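Local coordinates for uncharacterized protein (Leishmania infantum, PDB 4TYZ) that is of unknown function but contributes a C-terminal GRAM domain of the PH clan, a family tentatively linked to sterol binding and transfer, at residues A[76-81]-A[98-103]. Residues are numbered along the deposited sequence; the frame is centred on the assembly and turned at random.
Sequences NAIEVK and QAYSAL
With CG1 of I78 anti to its carbonyl carbon (chi1 -68°) and the chain then extended, CD1 is carried away from strand 78-82 to the flank of helix 96-107, while CG of Y100 stands anti to its backbone N (chi1 -178°), which sends the phenol out past I78 toward strand 62-67 and leaves CB and the backbone N beside the isoleucine. The isoleucine tip therefore arrives at the root of the tyrosine: I78 CD1 lies 4.0 Å from Y100 CB and 4.0 Å from Y100 N. Relative to the ring, this methyl sits at the edge, near the ring plane, and covers neither face. On the preceding helical residue, the methyl CB of A99 meets the same CD1 at 4.3 Å. The other branch of I78 works one turn further on, where CG2 approaches L103 CD1 at 4.3 Å. Thus one strand residue spreads its two branches over three helix residues, by apolar packing alone; no hydrogen bond joins the segments. The segment axes come within 10.6 Å and run at 25°, so strand and helix point roughly the same way. I65 of the neighbouring strand 62-67 also packs on I78, and a weak hydrogen bond from Y100 OH to I65 O ties the phenol to that strand. F22 of strand 20-28 also touches A99, and L44 of strand 43-48 touches L103. The C-terminal helix thus packs into the hollow of the curved, seven-stranded antiparallel sheet, the helix-capped architecture characteristic of the PH-like fold of GRAM domains.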
loop_
_atom_site.group_PDB
_atom_site.type_symbol
_atom_site.label_atom_id
_atom_site.label_comp_id
_atom_site.label_asym_id
_atom_site.label_seq_id
_atom_site.Cartn_x
_atom_site.Cartn_y
_atom_site.Cartn_z
ATOM N N ASN A 76 0.345 13.423 2.858
ATOM C CA ASN A 76 -0.696 12.810 2.041
ATOM C C ASN A 76 -0.747 11.338 2.389
ATOM O O ASN A 76 -0.043 10.536 1.754
ATOM C CB ASN A 76 -0.395 12.967 0.544
ATOM C CG ASN A 76 -0.628 14.375 0.041
ATOM O OD1 ASN A 76 -1.764 14.770 -0.217
ATOM N ND2 ASN A 76 0.453 15.136 -0.115
ATOM N N ALA A 77 -1.545 10.986 3.396
ATOM C CA ALA A 77 -1.499 9.637 3.955
ATOM C C ALA A 77 -2.795 8.858 3.776
ATOM O O ALA A 77 -3.873 9.429 3.631
ATOM C CB ALA A 77 -1.140 9.693 5.436
ATOM N N ILE A 78 -2.647 7.540 3.801
ATOM C CA ILE A 78 -3.758 6.604 3.808
ATOM C C ILE A 78 -3.535 5.647 4.968
ATOM O O ILE A 78 -2.416 5.182 5.193
ATOM C CB ILE A 78 -3.856 5.800 2.492
ATOM C CG1 ILE A 78 -4.240 6.728 1.344
ATOM C CG2 ILE A 78 -4.869 4.648 2.626
ATOM C CD1 ILE A 78 -4.184 6.063 -0.031
ATOM N N GLU A 79 -4.595 5.360 5.708
ATOM C CA GLU A 79 -4.499 4.432 6.825
ATOM C C GLU A 79 -5.301 3.180 6.545
ATOM O O GLU A 79 -6.470 3.249 6.168
ATOM C CB GLU A 79 -4.997 5.077 8.114
ATOM C CG GLU A 79 -4.216 6.294 8.528
ATOM C CD GLU A 79 -4.822 6.973 9.736
ATOM O OE1 GLU A 79 -5.164 6.262 10.706
ATOM O OE2 GLU A 79 -4.968 8.214 9.708
ATOM N N VAL A 80 -4.659 2.030 6.728
ATOM C CA VAL A 80 -5.315 0.748 6.496
ATOM C C VAL A 80 -5.495 0.020 7.818
ATOM O O VAL A 80 -4.525 -0.233 8.527
ATOM C CB VAL A 80 -4.511 -0.127 5.523
ATOM C CG1 VAL A 80 -5.182 -1.492 5.355
ATOM C CG2 VAL A 80 -4.363 0.573 4.183
ATOM N N LYS A 81 -6.744 -0.275 8.160
ATOM C CA LYS A 81 -7.055 -0.970 9.399
ATOM C C LYS A 81 -7.382 -2.418 9.095
ATOM O O LYS A 81 -8.186 -2.699 8.210
ATOM C CB LYS A 81 -8.230 -0.309 10.122
ATOM C CG LYS A 81 -7.997 1.147 10.499
ATOM C CD LYS A 81 -9.217 1.726 11.207
ATOM C CE LYS A 81 -9.614 0.873 12.404
ATOM N NZ LYS A 81 -10.872 1.344 13.054
ATOM N N GLN A 98 -5.628 9.032 -6.539
ATOM C CA GLN A 98 -5.628 7.921 -7.482
ATOM C C GLN A 98 -5.368 6.607 -6.758
ATOM O O GLN A 98 -6.008 5.599 -7.057
ATOM C CB GLN A 98 -4.582 8.124 -8.580
ATOM C CG GLN A 98 -4.931 9.184 -9.609
ATOM C CD GLN A 98 -3.806 9.392 -10.608
ATOM O OE1 GLN A 98 -2.796 8.685 -10.578
ATOM N NE2 GLN A 98 -3.974 10.365 -11.500
ATOM N N ALA A 99 -4.434 6.623 -5.807
ATOM C CA ALA A 99 -4.114 5.417 -5.032
ATOM C C ALA A 99 -5.335 4.969 -4.249
ATOM O O ALA A 99 -5.676 3.784 -4.225
ATOM C CB ALA A 99 -2.939 5.665 -4.077
ATOM N N TYR A 100 -5.993 5.926 -3.607
ATOM C CA TYR A 100 -7.139 5.604 -2.768
ATOM C C TYR A 100 -8.263 5.043 -3.638
ATOM O O TYR A 100 -8.902 4.054 -3.277
ATOM C CB TYR A 100 -7.588 6.837 -1.981
ATOM C CG TYR A 100 -8.747 6.568 -1.062
ATOM C CD1 TYR A 100 -8.542 6.087 0.224
ATOM C CD2 TYR A 100 -10.048 6.808 -1.477
ATOM C CE1 TYR A 100 -9.612 5.836 1.073
ATOM C CE2 TYR A 100 -11.118 6.575 -0.636
ATOM C CZ TYR A 100 -10.892 6.084 0.627
ATOM O OH TYR A 100 -11.969 5.847 1.458
ATOM N N SER A 101 -8.474 5.652 -4.801
ATOM C CA SER A 101 -9.489 5.155 -5.725
ATOM C C SER A 101 -9.189 3.738 -6.186
ATOM O O SER A 101 -10.089 2.896 -6.268
ATOM C CB SER A 101 -9.608 6.083 -6.929
ATOM O OG SER A 101 -10.159 7.324 -6.524
ATOM N N ALA A 102 -7.923 3.470 -6.489
ATOM C CA ALA A 102 -7.535 2.140 -6.950
ATOM C C ALA A 102 -7.729 1.110 -5.831
ATOM O O ALA A 102 -8.204 0.000 -6.080
ATOM C CB ALA A 102 -6.100 2.149 -7.448
ATOM N N LEU A 103 -7.394 1.495 -4.600
ATOM C CA LEU A 103 -7.654 0.650 -3.431
ATOM C C LEU A 103 -9.131 0.346 -3.274
ATOM O O LEU A 103 -9.500 -0.815 -3.122
ATOM C CB LEU A 103 -7.150 1.302 -2.142
ATOM C CG LEU A 103 -5.643 1.335 -1.991
ATOM C CD1 LEU A 103 -5.278 1.919 -0.645
ATOM C CD2 LEU A 103 -5.118 -0.059 -2.128
#